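Side-chain contacts in response regulator (PDB 3T0Y), which probably binds the anti-sigma factor NepR in the general stress response, as the sigma-like part of a PhyR-type response regulator, here without its receiver domain: residues C[26-31]-C[44-49]; C[39-44]-C[96-101]; C[50-53]-C[57-60]; C[79-84]-C[90-95]. One frame throughout, in Å; residues are numbered along the deposited sequence.

Contact 1: C[26-31]-C[44-49]; sequences PYIRRY and HYVRVA
Val46 sets its two methyls against Ile28 and the backbone of Arg29, a small buried apolar touch between two helices that covers 106 Å² in all. At the start of 44-49, His44 places CD2 over the centre of the Tyr45 ring, 3.8 Å above its plane. Tyr45 itself faces helix 66-80, touching Phe74 and meeting Trp78 edge-to-face. Val46 follows. Val46 CG1, anti to the backbone N (chi1 180°), lies 4.0 Å from Ile28 CG2, and the two side chains point past one another, touching by single methyls. Ile28 holds CG1 anti to its own N (chi1 -162°), which turns CG2 to Val46, and the side chain also rests on Tyr71. The other branch, Val46 CG2, reaches the backbone across the gap, 4.2 Å from Ile28 O and 4.5 Å from Arg29 CA. That approach goes with the closeness of the helices here, where the CA atoms of Arg29 and Val46 are 7.0 Å apart. Arg29 sends its guanidinium beyond the apolar touch to a salt bridge with Asp43. Helices 25-36 and 39-54 follow each other in the sequence with a short link between them, a pair that belongs to the sigma2-like part of PhyR. After Val46, Arg47 lays one face of its guanidinium over His44 CA and bridges to Asp38 of the second subunit.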
loop_
_atom_site.group_PDB
_atom_site.type_symbol
_atom_site.label_atom_id
_atom_site.label_comp_id
_atom_site.label_asym_id
_atom_site.label_seq_id
_atom_site.Cartn_x
_atom_site.Cartn_y
_atom_site.Cartn_z
ATOM N N PRO C 26 15.989 -5.457 -3.029
ATOM C CA PRO C 26 15.338 -6.166 -1.917
ATOM C C PRO C 26 15.308 -5.318 -0.647
ATOM O O PRO C 26 14.412 -5.484 0.186
ATOM C CB PRO C 26 16.240 -7.396 -1.693
ATOM C CG PRO C 26 16.987 -7.573 -2.968
ATOM C CD PRO C 26 17.164 -6.184 -3.539
ATOM N N TYR C 27 16.280 -4.423 -0.489
ATOM C CA TYR C 27 16.365 -3.625 0.735
ATOM C C TYR C 27 15.393 -2.457 0.734
ATOM O O TYR C 27 14.683 -2.255 1.699
ATOM C CB TYR C 27 17.801 -3.192 0.987
ATOM C CG TYR C 27 18.664 -4.413 1.104
ATOM C CD1 TYR C 27 18.751 -5.104 2.306
ATOM C CD2 TYR C 27 19.326 -4.926 -0.000
ATOM C CE1 TYR C 27 19.505 -6.243 2.417
ATOM C CE2 TYR C 27 20.091 -6.076 0.099
ATOM C CZ TYR C 27 20.176 -6.727 1.312
ATOM O OH TYR C 27 20.926 -7.870 1.429
ATOM N N ILE C 28 15.314 -1.735 -0.375
ATOM C CA ILE C 28 14.334 -0.685 -0.491
ATOM C C ILE C 28 12.935 -1.284 -0.335
ATOM O O ILE C 28 12.035 -0.632 0.189
ATOM C CB ILE C 28 14.505 0.134 -1.807
ATOM C CG1 ILE C 28 13.783 1.476 -1.716
ATOM C CG2 ILE C 28 14.025 -0.638 -3.018
ATOM C CD1 ILE C 28 14.160 2.269 -0.492
ATOM N N ARG C 29 12.738 -2.540 -0.730
ATOM C CA ARG C 29 11.398 -3.108 -0.567
ATOM C C ARG C 29 11.110 -3.319 0.893
ATOM O O ARG C 29 9.971 -3.136 1.340
ATOM C CB ARG C 29 11.226 -4.442 -1.285
ATOM C CG ARG C 29 11.353 -4.398 -2.777
ATOM C CD ARG C 29 11.076 -5.796 -3.349
ATOM N NE ARG C 29 9.650 -6.126 -3.356
ATOM C CZ ARG C 29 9.152 -7.342 -3.144
ATOM N NH1 ARG C 29 9.966 -8.358 -2.879
ATOM N NH2 ARG C 29 7.835 -7.539 -3.184
ATOM N N ARG C 30 12.132 -3.744 1.634
ATOM C CA ARG C 30 11.962 -3.952 3.060
ATOM C C ARG C 30 11.588 -2.623 3.699
ATOM O O ARG C 30 10.661 -2.554 4.490
ATOM C CB ARG C 30 13.231 -4.504 3.717
ATOM C CG ARG C 30 13.096 -4.651 5.236
ATOM C CD ARG C 30 14.408 -5.009 5.900
ATOM N NE ARG C 30 15.448 -4.080 5.496
ATOM C CZ ARG C 30 16.742 -4.255 5.706
ATOM N NH1 ARG C 30 17.180 -5.345 6.324
ATOM N NH2 ARG C 30 17.597 -3.349 5.261
ATOM N N TYR C 31 12.315 -1.566 3.349
ATOM C CA TYR C 31 12.072 -0.268 3.963
ATOM C C TYR C 31 10.670 0.223 3.597
ATOM O O TYR C 31 9.911 0.671 4.457
ATOM C CB TYR C 31 13.125 0.732 3.510
ATOM C CG TYR C 31 12.850 2.139 3.956
ATOM C CD1 TYR C 31 12.921 2.479 5.302
ATOM C CD2 TYR C 31 12.516 3.133 3.037
ATOM C CE1 TYR C 31 12.660 3.761 5.730
ATOM C CE2 TYR C 31 12.261 4.424 3.453
ATOM C CZ TYR C 31 12.340 4.730 4.818
ATOM O OH TYR C 31 12.113 6.009 5.270
ATOM N N HIS C 44 4.326 -0.131 -4.497
ATOM C CA HIS C 44 3.794 0.994 -5.260
ATOM C C HIS C 44 4.800 2.151 -5.261
ATOM O O HIS C 44 5.069 2.766 -6.299
ATOM C CB HIS C 44 2.452 1.466 -4.690
ATOM C CG HIS C 44 2.097 2.866 -5.092
ATOM N ND1 HIS C 44 1.659 3.191 -6.361
ATOM C CD2 HIS C 44 2.140 4.031 -4.399
ATOM C CE1 HIS C 44 1.431 4.492 -6.427
ATOM N NE2 HIS C 44 1.720 5.026 -5.252
ATOM N N TYR C 45 5.371 2.433 -4.090
ATOM C CA TYR C 45 6.238 3.596 -3.926
ATOM C C TYR C 45 7.622 3.375 -4.539
ATOM O O TYR C 45 8.240 4.295 -5.077
ATOM C CB TYR C 45 6.346 3.980 -2.443
ATOM C CG TYR C 45 5.202 4.844 -1.983
ATOM C CD1 TYR C 45 5.059 6.144 -2.469
ATOM C CD2 TYR C 45 4.250 4.361 -1.091
ATOM C CE1 TYR C 45 4.009 6.949 -2.064
ATOM C CE2 TYR C 45 3.187 5.164 -0.670
ATOM C CZ TYR C 45 3.080 6.459 -1.164
ATOM O OH TYR C 45 2.058 7.274 -0.759
ATOM N N VAL C 46 8.099 2.147 -4.437
ATOM C CA VAL C 46 9.314 1.768 -5.110
ATOM C C VAL C 46 9.174 1.944 -6.633
ATOM O O VAL C 46 10.081 2.467 -7.292
ATOM C CB VAL C 46 9.700 0.301 -4.785
ATOM C CG1 VAL C 46 10.975 -0.059 -5.511
ATOM C CG2 VAL C 46 9.856 0.117 -3.274
ATOM N N ARG C 47 8.053 1.476 -7.193
ATOM C CA ARG C 47 7.830 1.590 -8.631
ATOM C C ARG C 47 7.867 3.055 -9.036
ATOM O O ARG C 47 8.590 3.438 -9.941
ATOM C CB ARG C 47 6.500 0.946 -9.060
ATOM C CG ARG C 47 6.547 -0.581 -9.178
ATOM C CD ARG C 47 5.325 -1.146 -9.940
ATOM N NE ARG C 47 4.072 -0.623 -9.407
ATOM C CZ ARG C 47 3.393 -1.175 -8.406
ATOM N NH1 ARG C 47 3.835 -2.291 -7.836
ATOM N NH2 ARG C 47 2.271 -0.612 -7.975
ATOM N N VAL C 48 7.091 3.878 -8.352
ATOM C CA VAL C 48 7.068 5.297 -8.664
ATOM C C VAL C 48 8.486 5.885 -8.680
ATOM O O VAL C 48 8.819 6.733 -9.536
ATOM C CB VAL C 48 6.214 6.065 -7.653
ATOM C CG1 VAL C 48 6.379 7.563 -7.859
ATOM C CG2 VAL C 48 4.738 5.634 -7.761
ATOM N N ALA C 49 9.313 5.419 -7.747
ATOM C CA ALA C 49 10.686 5.924 -7.599
ATOM C C ALA C 49 11.536 5.526 -8.775
ATOM O O ALA C 49 12.266 6.344 -9.321
ATOM C CB ALA C 49 11.331 5.409 -6.321
#

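Contact 2: C[39-44]-C[96-101]; sequences QATGDH and RSRQAF
Thr41 and Arg98 mark the nearest approach of the two helical segments, yet their CA atoms are 10.6 Å apart, so the gap is spanned by side chains and the backbones do not meet. Arg98 covers most of the distance. Its CG is anti to the backbone N (chi1 -161°), and a bend further out (chi3 66°) swings the guanidinium round to present its edge to the threonine. Arg98 NH2 donates to Thr41 OG1 over 3.0 Å in a nearly straight bond (165° at the hydrogen), with the oxygen close to the guanidinium plane. The second terminal nitrogen stands farther back, Arg98 NH1 being 3.6 Å from Thr41 OG1 and 4.1 Å from Thr41 CG2, so the methyl merely borders the guanidinium. Thr41 OG1 is also hydrogen-bonded to Asp38 OD2; the hydroxyl lies between the arginine and this carboxylate, whose charge would probably polarise the hydroxyl and strengthen its acceptor side. Arg98 NH2 has a further acceptor in Leu35 O of the second subunit, which ties this buried pair to the subunit interface. Within 39-44, Gln39 NE2 bonds Asp43 OD1 at 3.1 Å, approaching from above the carboxylate plane. The Thr41-Arg98 bond joins helix 39-54, in the sigma2 region, to helix 95-106, in the PhyR sigma-like region: Thr41 packs on Thr36 of helix 25-36, while on the other partner Ser97, Ala100 and Phe101 lie against helix 122-140.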
loop_
_atom_site.group_PDB
_atom_site.type_symbol
_atom_site.label_atom_id
_atom_site.label_comp_id
_atom_site.label_asym_id
_atom_site.label_seq_id
_atom_site.Cartn_x
_atom_site.Cartn_y
_atom_site.Cartn_z
ATOM N N GLN C 39 3.377 -4.737 1.704
ATOM C CA GLN C 39 4.261 -4.887 0.552
ATOM C C GLN C 39 3.660 -4.260 -0.696
ATOM O O GLN C 39 4.383 -3.717 -1.526
ATOM C CB GLN C 39 4.583 -6.366 0.291
ATOM C CG GLN C 39 5.891 -6.585 -0.474
ATOM C CD GLN C 39 7.108 -6.018 0.278
ATOM O OE1 GLN C 39 7.567 -6.601 1.272
ATOM N NE2 GLN C 39 7.622 -4.864 -0.187
ATOM N N ALA C 40 2.341 -4.327 -0.829
ATOM C CA ALA C 40 1.673 -3.727 -1.987
ATOM C C ALA C 40 1.864 -2.214 -2.014
ATOM O O ALA C 40 2.245 -1.638 -3.039
ATOM C CB ALA C 40 0.190 -4.066 -1.993
ATOM N N THR C 41 1.592 -1.572 -0.881
ATOM C CA THR C 41 1.802 -0.147 -0.747
ATOM C C THR C 41 3.299 0.179 -0.944
ATOM O O THR C 41 3.649 1.128 -1.674
ATOM C CB THR C 41 1.297 0.369 0.615
ATOM O OG1 THR C 41 -0.074 -0.021 0.802
ATOM C CG2 THR C 41 1.382 1.885 0.674
ATOM N N GLY C 42 4.177 -0.625 -0.341
ATOM C CA GLY C 42 5.618 -0.380 -0.456
ATOM C C GLY C 42 6.126 -0.503 -1.896
ATOM O O GLY C 42 6.871 0.350 -2.391
ATOM N N ASP C 43 5.705 -1.568 -2.576
ATOM C CA ASP C 43 6.051 -1.763 -3.974
ATOM C C ASP C 43 5.483 -0.659 -4.849
ATOM O O ASP C 43 6.084 -0.286 -5.840
ATOM C CB ASP C 43 5.577 -3.131 -4.465
ATOM C CG ASP C 43 6.335 -4.269 -3.813
ATOM O OD1 ASP C 43 7.330 -3.981 -3.126
ATOM O OD2 ASP C 43 5.966 -5.451 -3.998
ATOM N N HIS C 44 4.326 -0.131 -4.497
ATOM C CA HIS C 44 3.794 0.994 -5.260
ATOM C C HIS C 44 4.800 2.151 -5.261
ATOM O O HIS C 44 5.069 2.766 -6.299
ATOM C CB HIS C 44 2.452 1.466 -4.690
ATOM C CG HIS C 44 2.097 2.866 -5.092
ATOM N ND1 HIS C 44 1.659 3.191 -6.361
ATOM C CD2 HIS C 44 2.140 4.031 -4.399
ATOM C CE1 HIS C 44 1.431 4.492 -6.427
ATOM N NE2 HIS C 44 1.720 5.026 -5.252
ATOM N N ARG C 96 -5.016 -0.939 6.094
ATOM C CA ARG C 96 -6.273 -1.388 6.670
ATOM C C ARG C 96 -7.247 -0.222 6.833
ATOM O O ARG C 96 -8.465 -0.406 6.760
ATOM C CB ARG C 96 -6.050 -2.121 7.995
ATOM C CG ARG C 96 -6.877 -3.405 8.134
ATOM C CD ARG C 96 -6.423 -4.479 7.131
ATOM N NE ARG C 96 -7.450 -5.495 6.875
ATOM C CZ ARG C 96 -7.287 -6.526 6.054
ATOM N NH1 ARG C 96 -6.136 -6.686 5.412
ATOM N NH2 ARG C 96 -8.272 -7.400 5.870
ATOM N N SER C 97 -6.718 0.978 7.021
ATOM C CA SER C 97 -7.574 2.147 7.165
ATOM C C SER C 97 -8.043 2.557 5.793
ATOM O O SER C 97 -9.163 3.030 5.630
ATOM C CB SER C 97 -6.830 3.303 7.829
ATOM O OG SER C 97 -6.361 2.936 9.120
ATOM N N ARG C 98 -7.183 2.366 4.800
ATOM C CA ARG C 98 -7.545 2.669 3.420
ATOM C C ARG C 98 -8.673 1.786 2.899
ATOM O O ARG C 98 -9.544 2.237 2.149
ATOM C CB ARG C 98 -6.344 2.495 2.509
ATOM C CG ARG C 98 -6.515 3.209 1.189
ATOM C CD ARG C 98 -5.168 3.455 0.558
ATOM N NE ARG C 98 -4.535 2.207 0.199
ATOM C CZ ARG C 98 -3.353 1.781 0.614
ATOM N NH1 ARG C 98 -2.601 2.506 1.424
ATOM N NH2 ARG C 98 -2.922 0.601 0.178
ATOM N N GLN C 99 -8.619 0.508 3.252
ATOM C CA GLN C 99 -9.679 -0.414 2.893
ATOM C C GLN C 99 -11.035 0.037 3.457
ATOM O O GLN C 99 -11.998 0.191 2.716
ATOM C CB GLN C 99 -9.323 -1.799 3.411
ATOM C CG GLN C 99 -8.030 -2.311 2.832
ATOM C CD GLN C 99 -7.541 -3.571 3.513
ATOM O OE1 GLN C 99 -8.183 -4.099 4.413
ATOM N NE2 GLN C 99 -6.392 -4.052 3.088
ATOM N N ALA C 100 -11.071 0.267 4.767
ATOM C CA ALA C 100 -12.282 0.623 5.480
ATOM C C ALA C 100 -12.833 1.918 4.924
ATOM O O ALA C 100 -14.039 2.074 4.748
ATOM C CB ALA C 100 -11.981 0.782 6.926
ATOM N N PHE C 101 -11.937 2.850 4.650
ATOM C CA PHE C 101 -12.327 4.130 4.108
ATOM C C PHE C 101 -12.893 3.988 2.690
ATOM O O PHE C 101 -13.941 4.551 2.383
ATOM C CB PHE C 101 -11.129 5.084 4.105
ATOM C CG PHE C 101 -11.433 6.426 3.513
ATOM C CD1 PHE C 101 -12.170 7.366 4.228
ATOM C CD2 PHE C 101 -10.980 6.760 2.246
ATOM C CE1 PHE C 101 -12.445 8.627 3.688
ATOM C CE2 PHE C 101 -11.257 8.019 1.698
ATOM C CZ PHE C 101 -11.992 8.948 2.420
#

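Contact 3: C[50-53]-C[57-60]; sequences LEAL and ELVL
The peptide carbonyl of Ala52 is the flat group that matters here, with Leu58 N and Glu57 N both drawn to its oxygen. Leu58 N donates to Ala52 O from above the carbonyl plane, at 3.1 Å and 158°. Glu57 N lies nearer to Ala52 O, at 2.8 Å, but its bend to 118° makes that bond weak. Two donors therefore share one acceptor, with Glu57 CB alongside at 3.5 Å from Ala52 O. Leu53 continues the pairing on the next residue: its CA-H points almost straight at the Leu58 carbonyl, Leu53 CA to Leu58 O being 3.6 Å.

Apolar side chains close the joint. Ala52 CB meets the CD1 branch of Leu58 at 3.9 Å. Leu53 keeps CG beside its backbone N (chi1 -74°), and although its CB heads away from the loop, its end returns to it: Leu53 CD2 comes closest to Leu58 O, at 3.3 Å, and lies 3.8 Å from Leu60 CD2, the two leucines meeting nearly perpendicular. Both also sit on Leu17 and Leu21 of helix 17-21, while Leu58 packs on Val73 and Ile77 of helix 66-80. Residues 57-60 thus cross the last turn of helix 39-54. Near this C-terminal end, two backbone N-H groups of the following loop take Ala52 O, and leucines pack that loop onto helices 17-21 and 66-80 of the sigma2 region.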
loop_
_atom_site.group_PDB
_atom_site.type_symbol
_atom_site.label_atom_id
_atom_site.label_comp_id
_atom_site.label_asym_id
_atom_site.label_seq_id
_atom_site.Cartn_x
_atom_site.Cartn_y
_atom_site.Cartn_z
ATOM N N LEU C 50 11.452 4.257 -9.148
ATOM C CA LEU C 50 12.266 3.739 -10.222
ATOM C C LEU C 50 11.843 4.371 -11.536
ATOM O O LEU C 50 12.649 4.527 -12.445
ATOM C CB LEU C 50 12.153 2.216 -10.299
ATOM C CG LEU C 50 12.623 1.557 -9.003
ATOM C CD1 LEU C 50 12.391 0.061 -9.019
ATOM C CD2 LEU C 50 14.085 1.874 -8.783
ATOM N N GLU C 51 10.580 4.752 -11.635
ATOM C CA GLU C 51 10.096 5.365 -12.863
ATOM C C GLU C 51 10.563 6.800 -12.947
ATOM O O GLU C 51 10.871 7.297 -14.026
ATOM C CB GLU C 51 8.572 5.273 -12.960
ATOM C CG GLU C 51 8.099 3.887 -13.375
ATOM C CD GLU C 51 6.594 3.727 -13.265
ATOM O OE1 GLU C 51 5.968 4.522 -12.520
ATOM O OE2 GLU C 51 6.038 2.813 -13.922
ATOM N N ALA C 52 10.617 7.470 -11.803
ATOM C CA ALA C 52 11.151 8.823 -11.753
ATOM C C ALA C 52 12.588 8.821 -12.284
ATOM O O ALA C 52 13.047 9.787 -12.912
ATOM C CB ALA C 52 11.104 9.352 -10.324
ATOM N N LEU C 53 13.290 7.717 -12.044
ATOM C CA LEU C 53 14.694 7.624 -12.413
ATOM C C LEU C 53 14.862 7.188 -13.862
ATOM O O LEU C 53 15.675 7.756 -14.594
ATOM C CB LEU C 53 15.434 6.661 -11.486
ATOM C CG LEU C 53 15.730 7.148 -10.065
ATOM C CD1 LEU C 53 15.915 5.962 -9.122
ATOM C CD2 LEU C 53 16.956 8.076 -10.041
ATOM N N GLU C 57 13.444 12.081 -14.512
ATOM C CA GLU C 57 12.792 13.187 -13.841
ATOM C C GLU C 57 13.568 13.511 -12.572
ATOM O O GLU C 57 13.619 14.663 -12.126
ATOM C CB GLU C 57 11.334 12.828 -13.538
ATOM C CG GLU C 57 10.599 12.266 -14.761
ATOM C CD GLU C 57 9.123 11.956 -14.512
ATOM O OE1 GLU C 57 8.707 11.874 -13.332
ATOM O OE2 GLU C 57 8.377 11.798 -15.509
ATOM N N LEU C 58 14.177 12.477 -12.000
ATOM C CA LEU C 58 15.031 12.615 -10.827
ATOM C C LEU C 58 16.282 11.794 -11.077
ATOM O O LEU C 58 16.235 10.788 -11.796
ATOM C CB LEU C 58 14.331 12.079 -9.586
ATOM C CG LEU C 58 13.084 12.806 -9.098
ATOM C CD1 LEU C 58 12.501 12.047 -7.921
ATOM C CD2 LEU C 58 13.405 14.256 -8.718
ATOM N N VAL C 59 17.390 12.215 -10.481
ATOM C CA VAL C 59 18.668 11.553 -10.699
ATOM C C VAL C 59 19.349 11.210 -9.373
ATOM O O VAL C 59 19.207 11.943 -8.396
ATOM C CB VAL C 59 19.614 12.439 -11.543
ATOM C CG1 VAL C 59 19.031 12.671 -12.927
ATOM C CG2 VAL C 59 19.853 13.770 -10.851
ATOM N N LEU C 60 20.067 10.089 -9.355
ATOM C CA LEU C 60 20.873 9.698 -8.217
ATOM C C LEU C 60 21.947 10.741 -7.983
ATOM O O LEU C 60 22.660 11.104 -8.916
ATOM C CB LEU C 60 21.541 8.345 -8.474
ATOM C CG LEU C 60 20.562 7.205 -8.739
ATOM C CD1 LEU C 60 21.312 5.930 -9.004
ATOM C CD2 LEU C 60 19.617 7.024 -7.555
#

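Contact 4: C[79-84]-C[90-95]; sequences LSSAGD and LMRIAP
Arg92 lies against Ser81 and Ala82 in a surface contact between residues 79-82, where helix 66-80 gives way to a turn, and the loop that leads into helix 95-106, burying 173 Å² in all. The CA atoms of Ala82 and Arg92, 6.7 Å apart, are the nearest pair. Arg92 bends at both chi2 (-70°) and chi3 (-61°), which curls the guanidinium onto residues 79-82. Ala82 CB sits over one face of that group, 3.2 Å from Arg92 NH1. At the edge and in plane lie Leu79 O and Ser81 OG; Arg92 NH1 to Leu79 O, at 3.3 Å, is a weak bond because of its 124° angle. Ser81 OG fits against the aliphatic part of the arginine, 3.1 Å from Arg92 CD and 3.2 Å from Arg92 CG, and is hydrogen-bonded with Tyr45 OH and with Trp78 O. The stronger polar partner of the guanidinium is Glu139, bridged by NH2, and Trp78 adds a cation-pi interaction, so several groups fix its rotation.

Helices 39-54 and 122-140 pack round this junction of helix 66-80 with the loop before helix 95-106: Tyr45 of helix 39-54 touches both Arg92 and Met91 (a selenomethionine), and Ala82 and Arg92 reach Leu140 of helix 122-140.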
loop_
_atom_site.group_PDB
_atom_site.type_symbol
_atom_site.label_atom_id
_atom_site.label_comp_id
_atom_site.label_asym_id
_atom_site.label_seq_id
_atom_site.Cartn_x
_atom_site.Cartn_y
_atom_site.Cartn_z
ATOM N N LEU C 79 7.423 11.423 -0.007
ATOM C CA LEU C 79 7.068 12.693 0.586
ATOM C C LEU C 79 6.055 13.429 -0.274
ATOM O O LEU C 79 4.987 13.815 0.199
ATOM C CB LEU C 79 8.330 13.544 0.703
ATOM C CG LEU C 79 8.334 14.558 1.830
ATOM C CD1 LEU C 79 7.925 13.859 3.116
ATOM C CD2 LEU C 79 9.710 15.176 1.955
ATOM N N SER C 80 6.400 13.613 -1.545
ATOM C CA SER C 80 5.581 14.375 -2.485
ATOM C C SER C 80 4.245 13.715 -2.874
ATOM O O SER C 80 3.438 14.305 -3.595
ATOM C CB SER C 80 6.377 14.653 -3.765
ATOM O OG SER C 80 6.282 13.558 -4.668
ATOM N N SER C 81 4.010 12.488 -2.424
ATOM C CA SER C 81 2.784 11.808 -2.817
ATOM C C SER C 81 1.579 12.406 -2.080
ATOM O O SER C 81 0.447 12.275 -2.533
ATOM C CB SER C 81 2.893 10.279 -2.636
ATOM O OG SER C 81 2.707 9.892 -1.284
ATOM N N ALA C 82 1.840 13.123 -0.991
ATOM C CA ALA C 82 0.789 13.600 -0.078
ATOM C C ALA C 82 0.032 14.942 -0.305
ATOM O O ALA C 82 -0.874 15.237 0.475
ATOM C CB ALA C 82 1.316 13.562 1.378
ATOM N N GLY C 83 0.330 15.759 -1.318
ATOM C CA GLY C 83 1.206 15.464 -2.422
ATOM C C GLY C 83 0.540 15.942 -3.701
ATOM O O GLY C 83 0.246 17.126 -3.859
ATOM N N ASP C 84 0.285 15.015 -4.614
ATOM C CA ASP C 84 -0.295 15.367 -5.894
ATOM C C ASP C 84 -1.192 14.259 -6.416
ATOM O O ASP C 84 -0.702 13.199 -6.811
ATOM C CB ASP C 84 0.806 15.669 -6.916
ATOM N N LEU C 90 -4.051 8.425 -1.649
ATOM C CA LEU C 90 -4.632 7.311 -0.900
ATOM C C LEU C 90 -3.550 6.333 -0.440
ATOM O O LEU C 90 -3.733 5.614 0.537
ATOM C CB LEU C 90 -5.673 6.574 -1.742
ATOM C CG LEU C 90 -6.983 7.300 -2.075
ATOM C CD1 LEU C 90 -7.709 6.582 -3.197
ATOM C CD2 LEU C 90 -7.899 7.430 -0.852
HETATM N N MSE C 91 -2.410 6.325 -1.124
HETATM C CA MSE C 91 -1.360 5.375 -0.782
HETATM C C MSE C 91 -0.623 5.752 0.521
HETATM O O MSE C 91 0.143 4.949 1.077
HETATM C CB MSE C 91 -0.404 5.183 -1.960
HETATM C CG MSE C 91 -1.101 4.652 -3.223
HETATM SE SE MSE C 91 -2.337 3.133 -2.912
HETATM C CE MSE C 91 -0.940 1.811 -2.974
ATOM N N ARG C 92 -0.870 6.970 1.001
ATOM C CA ARG C 92 -0.287 7.447 2.264
ATOM C C ARG C 92 -1.119 7.033 3.466
ATOM O O ARG C 92 -0.728 7.272 4.600
ATOM C CB ARG C 92 -0.159 8.971 2.253
ATOM C CG ARG C 92 0.857 9.475 1.254
ATOM C CD ARG C 92 2.246 9.111 1.728
ATOM N NE ARG C 92 2.493 9.752 3.013
ATOM C CZ ARG C 92 3.147 10.897 3.158
ATOM N NH1 ARG C 92 3.660 11.501 2.093
ATOM N NH2 ARG C 92 3.306 11.422 4.370
ATOM N N ILE C 93 -2.287 6.447 3.219
ATOM C CA ILE C 93 -3.109 5.931 4.299
ATOM C C ILE C 93 -2.736 4.475 4.621
ATOM O O ILE C 93 -2.564 3.646 3.717
ATOM C CB ILE C 93 -4.588 5.989 3.901
ATOM C CG1 ILE C 93 -4.992 7.445 3.670
ATOM C CG2 ILE C 93 -5.444 5.317 4.955
ATOM C CD1 ILE C 93 -6.251 7.603 2.908
ATOM N N ALA C 94 -2.618 4.165 5.903
ATOM C CA ALA C 94 -2.360 2.789 6.323
ATOM C C ALA C 94 -3.338 1.896 5.602
ATOM O O ALA C 94 -4.532 2.195 5.565
ATOM C CB ALA C 94 -2.523 2.631 7.828
ATOM N N PRO C 95 -2.836 0.801 5.022
ATOM C CA PRO C 95 -3.637 -0.124 4.207
ATOM C C PRO C 95 -4.985 -0.537 4.829
ATOM O O PRO C 95 -6.001 -0.484 4.130
ATOM C CB PRO C 95 -2.710 -1.330 4.041
ATOM C CG PRO C 95 -1.313 -0.712 4.064
ATOM C CD PRO C 95 -1.415 0.421 5.059
#

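Contacts 1, 2 and 3 all draw on helix 39-54. Contact 1 and contact 2 share His44, and their segments alternate along the chain, with Arg29 of the one bridging Asp43 of the other. Contact 3 follows contact 1 at the far end of the helix, centres about 13 Å apart; it and contact 4 both fall in the sequence between the two segments of contact 2. Contact 4 lies about 10 Å from contact 2, centre to centre; its Met91 touches Thr41 of contact 2, and it meets contact 1 through Tyr45 and His44. Contact 3 is about 23 Å from contact 2 between centres. Contacts 1 and 3 lie within the sigma2 region, while 2 and 4 join it to the rest of the sigma-like domain.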